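Local coordinates for protein EvdO2 (Micromonospora carbonacea, PDB 4XAC) that probably acts as a metal- and 2-oxoglutarate-dependent oxygenase of the phytanoyl-CoA dioxygenase family, presumably in secondary metabolism, at residues Pro70-Ile75 and His114-Pro119; Ala124-His129 and His215-Asn220. One frame throughout, in Å; residues are numbered along the deposited sequence.

How the contacts relate
Contact 1 comes first along the chain: Pro70-Ile75 meets His114-Pro119, closing a loop of 38 residues that includes helix 89-102. It is complete before contact 2 opens at Ala124, so the two lie in series, neither nested nor crossed. Contact 2 closes a longer excursion, 85 residues without helix but with several strands, by bringing Ala124-His129 against His215-Asn220. Contact 1 joins the short strand 74-76 to strand 110-118 of the larger sheet; contact 2 pairs strand 126-127 with strand 215-217 of the smaller one. Their centres lie about 12 Å apart, a probable hydrogen bond from Asn220 ND2 to Lys118 O links them, and both border 2-oxoglutarate.

Contact 1: residues Pro70-Ile75 and His114-Pro119; sequences PLLPQI and HAILKP. With AKG (2-oxoglutaric acid), chain D.
Leu72 and His114 both swing their CG away from the backbone N (chi1 -177° and -179°), which carries the leucine methyls over to Ile116 and Lys118 and the imidazole to the backbone of Ile75. Leu72 divides its two branches: CD2 meets Ile116 CG2 at 3.6 Å, while CD1 lies 3.5 Å from Lys118 CG. His114 CD2, at the ring edge, lies 3.3 Å from Ile75 O, which is near the ring plane. Over one face of the same ring, toward the rim, sits CG1 of Ile116. With an alanine here, Ile75 O would probably lose its edge-on neighbour and Ile116 the ring its CG1 packs against, opening a gap beside Gln74 CB. The backbones form an antiparallel ladder in which strand 74-76 joins strand 110-118 of the larger sheet of a cupin-type double-stranded beta-helix. Gln74 and Ile116 are a non-hydrogen-bonded pair; Ile75 and Ala115 are a hydrogen-bonded one, in which Ile75 N donates to Ala115 O and Ala115 N to Ile75 O, both at 2.9 Å. Leu117 N donates to Pro73 O at 3.0 Å (168° at the hydrogen). Beyond this bond the proline rings meet, Pro73 CG lying 3.7 Å from Pro119 CG. From the same strand, Ile116 CD1 approaches O3 of 2-oxoglutarate to 3.4 Å, and the bent Lys118 chain brings NZ to 3.7 Å from its O4.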
loop_
_atom_site.group_PDB
_atom_site.type_symbol
_atom_site.label_atom_id
_atom_site.label_comp_id
_atom_site.label_asym_id
_atom_site.label_seq_id
_atom_site.Cartn_x
_atom_site.Cartn_y
_atom_site.Cartn_z
ATOM N N PRO A 70 -5.783 -10.089 -15.925
ATOM C CA PRO A 70 -4.599 -10.166 -15.065
ATOM C C PRO A 70 -4.790 -9.445 -13.732
ATOM O O PRO A 70 -5.482 -8.425 -13.649
ATOM C CB PRO A 70 -3.503 -9.497 -15.904
ATOM C CG PRO A 70 -4.230 -8.681 -16.912
ATOM C CD PRO A 70 -5.502 -9.415 -17.201
ATOM N N LEU A 71 -4.202 -10.020 -12.691
ATOM C CA LEU A 71 -4.212 -9.418 -11.366
ATOM C C LEU A 71 -2.952 -8.605 -11.192
ATOM O O LEU A 71 -1.937 -8.880 -11.823
ATOM C CB LEU A 71 -4.293 -10.476 -10.263
ATOM C CG LEU A 71 -5.520 -11.379 -10.177
ATOM C CD1 LEU A 71 -5.404 -12.312 -8.979
ATOM C CD2 LEU A 71 -6.796 -10.568 -10.114
ATOM N N LEU A 72 -3.017 -7.600 -10.331
ATOM C CA LEU A 72 -1.820 -6.886 -9.927
ATOM C C LEU A 72 -0.871 -7.856 -9.223
ATOM O O LEU A 72 -1.265 -8.486 -8.242
ATOM C CB LEU A 72 -2.199 -5.725 -9.003
ATOM C CG LEU A 72 -1.101 -4.790 -8.508
ATOM C CD1 LEU A 72 -0.434 -4.117 -9.681
ATOM C CD2 LEU A 72 -1.698 -3.757 -7.563
ATOM N N PRO A 73 0.369 -7.994 -9.721
ATOM C CA PRO A 73 1.308 -8.899 -9.052
ATOM C C PRO A 73 1.544 -8.473 -7.606
ATOM O O PRO A 73 2.050 -7.379 -7.347
ATOM C CB PRO A 73 2.581 -8.770 -9.889
ATOM C CG PRO A 73 2.099 -8.344 -11.229
ATOM C CD PRO A 73 0.913 -7.473 -10.987
ATOM N N GLN A 74 1.145 -9.313 -6.664
ATOM C CA GLN A 74 1.373 -8.973 -5.266
ATOM C C GLN A 74 1.649 -10.178 -4.403
ATOM O O GLN A 74 1.218 -11.288 -4.702
ATOM C CB GLN A 74 0.193 -8.193 -4.695
ATOM C CG GLN A 74 -1.167 -8.719 -5.010
ATOM C CD GLN A 74 -2.212 -7.627 -4.912
ATOM O OE1 GLN A 74 -2.905 -7.331 -5.882
ATOM N NE2 GLN A 74 -2.321 -7.009 -3.739
ATOM N N ILE A 75 2.390 -9.938 -3.328
ATOM C CA ILE A 75 2.702 -10.977 -2.363
ATOM C C ILE A 75 2.291 -10.531 -0.970
ATOM O O ILE A 75 2.828 -9.558 -0.451
ATOM C CB ILE A 75 4.206 -11.311 -2.365
ATOM C CG1 ILE A 75 4.624 -11.862 -3.728
ATOM C CG2 ILE A 75 4.527 -12.300 -1.247
ATOM C CD1 ILE A 75 6.111 -11.887 -3.941
ATOM N N HIS A 114 3.486 -6.305 2.732
ATOM C CA HIS A 114 2.748 -6.578 1.510
ATOM C C HIS A 114 3.581 -6.028 0.356
ATOM O O HIS A 114 4.007 -4.878 0.388
ATOM C CB HIS A 114 1.360 -5.934 1.574
ATOM C CG HIS A 114 0.521 -6.174 0.361
ATOM N ND1 HIS A 114 -0.391 -5.252 -0.105
ATOM C CD2 HIS A 114 0.452 -7.233 -0.481
ATOM C CE1 HIS A 114 -0.985 -5.731 -1.184
ATOM N NE2 HIS A 114 -0.491 -6.932 -1.432
ATOM N N ALA A 115 3.853 -6.854 -0.648
ATOM C CA ALA A 115 4.687 -6.406 -1.750
ATOM C C ALA A 115 3.853 -6.296 -2.997
ATOM O O ALA A 115 2.969 -7.133 -3.249
ATOM C CB ALA A 115 5.852 -7.344 -1.970
ATOM N N ILE A 116 4.142 -5.252 -3.767
ATOM C CA ILE A 116 3.447 -4.997 -5.012
ATOM C C ILE A 116 4.460 -4.689 -6.104
ATOM O O ILE A 116 5.487 -4.035 -5.867
ATOM C CB ILE A 116 2.453 -3.828 -4.886
ATOM C CG1 ILE A 116 1.531 -4.028 -3.687
ATOM C CG2 ILE A 116 1.626 -3.698 -6.151
ATOM C CD1 ILE A 116 0.672 -2.832 -3.386
ATOM N N LEU A 117 4.173 -5.190 -7.300
ATOM C CA LEU A 117 4.944 -4.865 -8.477
ATOM C C LEU A 117 3.961 -4.523 -9.586
ATOM O O LEU A 117 3.127 -5.347 -9.944
ATOM C CB LEU A 117 5.857 -6.031 -8.885
ATOM C CG LEU A 117 6.855 -5.818 -10.027
ATOM C CD1 LEU A 117 8.106 -6.654 -9.808
ATOM C CD2 LEU A 117 6.242 -6.171 -11.371
ATOM N N LYS A 118 4.016 -3.288 -10.072
ATOM C CA LYS A 118 3.323 -2.927 -11.306
ATOM C C LYS A 118 4.309 -3.107 -12.436
ATOM O O LYS A 118 5.248 -2.319 -12.560
ATOM C CB LYS A 118 2.803 -1.487 -11.278
ATOM C CG LYS A 118 1.555 -1.274 -10.421
ATOM C CD LYS A 118 0.872 0.049 -10.780
ATOM C CE LYS A 118 -0.558 -0.147 -11.286
ATOM N NZ LYS A 118 -1.585 -0.267 -10.199
ATOM N N PRO A 119 4.098 -4.143 -13.264
ATOM C CA PRO A 119 4.943 -4.426 -14.427
ATOM C C PRO A 119 4.942 -3.262 -15.418
ATOM O O PRO A 119 4.024 -2.441 -15.408
ATOM C CB PRO A 119 4.287 -5.661 -15.052
ATOM C CG PRO A 119 3.428 -6.241 -13.976
ATOM C CD PRO A 119 2.959 -5.072 -13.178
HETATM C C1 AKG D . -2.323 0.289 -0.398
HETATM O O1 AKG D . -1.099 0.313 -0.085
HETATM O O2 AKG D . -3.226 0.265 0.475
HETATM C C2 AKG D . -2.718 0.254 -1.835
HETATM O O5 AKG D . -3.901 0.129 -2.140
HETATM C C3 AKG D . -1.662 0.337 -2.883
HETATM C C4 AKG D . -2.087 0.306 -4.316
HETATM C C5 AKG D . -1.015 0.213 -5.356
HETATM O O3 AKG D . 0.195 0.163 -5.011
HETATM O O4 AKG D . -1.312 0.188 -6.582
#

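Contact 2: residues Ala124-His129 and His215-Asn220; sequences APTPWH and HYAGPN. With NI (nickel (II) ion), chain B; AKG (2-oxoglutaric acid), chain D.
His129 and His215 are the two histidines of a metal-binding facial triad, completed by Asp131, and each holds the nickel ion through NE2 at 2.1 Å. Their ring planes stand 65° apart, and the ion's other ligands include O2 and O5 of 2-oxoglutarate, a chelate formed by one carboxylate oxygen and the keto oxygen. Second-shell bonds fix how the rings are turned: His129 ND1 donates to Pro127 O at 3.0 Å, with the acceptor close to the ring plane, and His215 ND1 donates to Thr213 O. Each NE2 is thereby left to the metal. Thr126 pairs with Ala217, and His129 with His215, both as antiparallel hydrogen-bonded pairs; Ala217 N reaches Thr126 O at 2.9 Å, in the carbonyl plane and on a lone pair. Between the pairs Pro127 and Trp128 stand opposite the single Tyr216, a beta bulge that puts all four paired side chains on the metal-bearing face. There Thr126, with OG1 beside its backbone N (chi1 -56°), donates from OG1 to O4 of 2-oxoglutarate at 2.7 Å, and Ala217 CB lies 3.3 Å from that same oxygen. Trp147 and His209 also hydrogen-bond the cosubstrate. At the bulge Trp128 meets Tyr216 in an offset stack, planes 26° apart and centroids of the indole five-membered ring and the phenol ring 4.9 Å apart. Tyr216 CB lies over the indole face, 3.6 Å from the five-membered ring centroid, in a CH-pi contact. A facial triad of two histidines and one carboxylate with bidentate 2-oxoglutarate is the hallmark of the iron(II)- and 2-oxoglutarate-dependent oxygenases, so nickel here probably stands in for iron.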
loop_
_atom_site.group_PDB
_atom_site.type_symbol
_atom_site.label_atom_id
_atom_site.label_comp_id
_atom_site.label_asym_id
_atom_site.label_seq_id
_atom_site.Cartn_x
_atom_site.Cartn_y
_atom_site.Cartn_z
ATOM N N ALA A 124 -3.964 -1.555 -16.060
ATOM C CA ALA A 124 -5.032 -1.491 -15.056
ATOM C C ALA A 124 -4.677 -0.566 -13.871
ATOM O O ALA A 124 -3.559 -0.610 -13.345
ATOM C CB ALA A 124 -5.357 -2.891 -14.548
ATOM N N PRO A 125 -5.633 0.275 -13.442
ATOM C CA PRO A 125 -5.353 1.075 -12.241
ATOM C C PRO A 125 -5.610 0.244 -11.000
ATOM O O PRO A 125 -6.147 -0.860 -11.121
ATOM C CB PRO A 125 -6.360 2.229 -12.344
ATOM C CG PRO A 125 -7.558 1.580 -13.049
ATOM C CD PRO A 125 -6.989 0.519 -13.975
ATOM N N THR A 126 -5.225 0.747 -9.835
ATOM C CA THR A 126 -5.786 0.256 -8.599
ATOM C C THR A 126 -6.935 1.201 -8.302
ATOM O O THR A 126 -6.707 2.365 -7.980
ATOM C CB THR A 126 -4.773 0.267 -7.425
ATOM O OG1 THR A 126 -3.606 -0.485 -7.788
ATOM C CG2 THR A 126 -5.405 -0.339 -6.187
ATOM N N PRO A 127 -8.168 0.721 -8.459
ATOM C CA PRO A 127 -9.345 1.592 -8.372
ATOM C C PRO A 127 -9.496 2.225 -6.999
ATOM O O PRO A 127 -8.976 1.679 -6.033
ATOM C CB PRO A 127 -10.511 0.634 -8.662
ATOM C CG PRO A 127 -9.890 -0.488 -9.458
ATOM C CD PRO A 127 -8.516 -0.651 -8.873
ATOM N N TRP A 128 -10.186 3.357 -6.924
ATOM C CA TRP A 128 -10.465 4.009 -5.641
ATOM C C TRP A 128 -10.993 3.001 -4.630
ATOM O O TRP A 128 -11.858 2.205 -4.950
ATOM C CB TRP A 128 -11.489 5.130 -5.825
ATOM C CG TRP A 128 -10.908 6.337 -6.424
ATOM C CD1 TRP A 128 -11.024 6.768 -7.725
ATOM C CD2 TRP A 128 -10.104 7.295 -5.746
ATOM N NE1 TRP A 128 -10.325 7.940 -7.886
ATOM C CE2 TRP A 128 -9.756 8.289 -6.684
ATOM C CE3 TRP A 128 -9.633 7.406 -4.429
ATOM C CZ2 TRP A 128 -8.962 9.379 -6.353
ATOM C CZ3 TRP A 128 -8.846 8.504 -4.095
ATOM C CH2 TRP A 128 -8.528 9.481 -5.052
ATOM N N HIS A 129 -10.435 3.035 -3.422
ATOM C CA HIS A 129 -10.863 2.167 -2.337
ATOM C C HIS A 129 -10.359 2.732 -1.010
ATOM O O HIS A 129 -9.480 3.598 -0.975
ATOM C CB HIS A 129 -10.335 0.725 -2.546
ATOM C CG HIS A 129 -8.850 0.603 -2.346
ATOM N ND1 HIS A 129 -7.935 1.011 -3.296
ATOM C CD2 HIS A 129 -8.122 0.165 -1.287
ATOM C CE1 HIS A 129 -6.709 0.820 -2.834
ATOM N NE2 HIS A 129 -6.791 0.310 -1.614
ATOM N N HIS A 215 -7.899 5.989 -1.582
ATOM C CA HIS A 215 -6.766 6.118 -2.487
ATOM C C HIS A 215 -6.924 5.286 -3.754
ATOM O O HIS A 215 -7.743 4.355 -3.833
ATOM C CB HIS A 215 -5.448 5.763 -1.770
ATOM C CG HIS A 215 -5.453 4.423 -1.100
ATOM N ND1 HIS A 215 -6.093 4.190 0.100
ATOM C CD2 HIS A 215 -4.869 3.254 -1.447
ATOM C CE1 HIS A 215 -5.915 2.928 0.451
ATOM N NE2 HIS A 215 -5.176 2.338 -0.469
ATOM N N TYR A 216 -6.108 5.650 -4.739
ATOM C CA TYR A 216 -6.186 5.149 -6.105
ATOM C C TYR A 216 -4.769 5.116 -6.655
ATOM O O TYR A 216 -3.945 5.961 -6.268
ATOM C CB TYR A 216 -7.084 6.072 -6.942
ATOM C CG TYR A 216 -6.910 5.976 -8.437
ATOM C CD1 TYR A 216 -5.954 6.749 -9.105
ATOM C CD2 TYR A 216 -7.727 5.157 -9.191
ATOM C CE1 TYR A 216 -5.807 6.681 -10.475
ATOM C CE2 TYR A 216 -7.580 5.076 -10.571
ATOM C CZ TYR A 216 -6.618 5.847 -11.199
ATOM O OH TYR A 216 -6.459 5.784 -12.561
ATOM N N ALA A 217 -4.471 4.162 -7.537
ATOM C CA ALA A 217 -3.194 4.189 -8.246
ATOM C C ALA A 217 -3.430 4.050 -9.740
ATOM O O ALA A 217 -4.166 3.167 -10.180
ATOM C CB ALA A 217 -2.257 3.083 -7.741
ATOM N N GLY A 218 -2.810 4.926 -10.523
ATOM C CA GLY A 218 -2.953 4.861 -11.961
ATOM C C GLY A 218 -2.219 3.677 -12.562
ATOM O O GLY A 218 -1.488 2.972 -11.865
ATOM N N PRO A 219 -2.412 3.454 -13.863
ATOM C CA PRO A 219 -1.690 2.404 -14.594
ATOM C C PRO A 219 -0.193 2.696 -14.641
ATOM O O PRO A 219 0.216 3.835 -14.427
ATOM C CB PRO A 219 -2.303 2.464 -16.005
ATOM C CG PRO A 219 -2.823 3.870 -16.122
ATOM C CD PRO A 219 -3.326 4.212 -14.736
ATOM N N ASN A 220 0.621 1.685 -14.906
ATOM C CA ASN A 220 2.030 1.952 -15.174
ATOM C C ASN A 220 2.264 2.053 -16.675
ATOM O O ASN A 220 2.453 1.052 -17.352
ATOM C CB ASN A 220 2.918 0.871 -14.561
ATOM C CG ASN A 220 4.389 1.082 -14.873
ATOM O OD1 ASN A 220 4.799 2.167 -15.283
ATOM N ND2 ASN A 220 5.190 0.048 -14.667
HETATM NI NI NI B . -5.073 0.254 -0.436
HETATM C C1 AKG D . -2.323 0.289 -0.398
HETATM O O1 AKG D . -1.099 0.313 -0.085
HETATM O O2 AKG D . -3.226 0.265 0.475
HETATM C C2 AKG D . -2.718 0.254 -1.835
HETATM O O5 AKG D . -3.901 0.129 -2.140
HETATM C C3 AKG D . -1.662 0.337 -2.883
HETATM C C4 AKG D . -2.087 0.306 -4.316
HETATM C C5 AKG D . -1.015 0.213 -5.356
HETATM O O3 AKG D . 0.195 0.163 -5.011
HETATM O O4 AKG D . -1.312 0.188 -6.582
#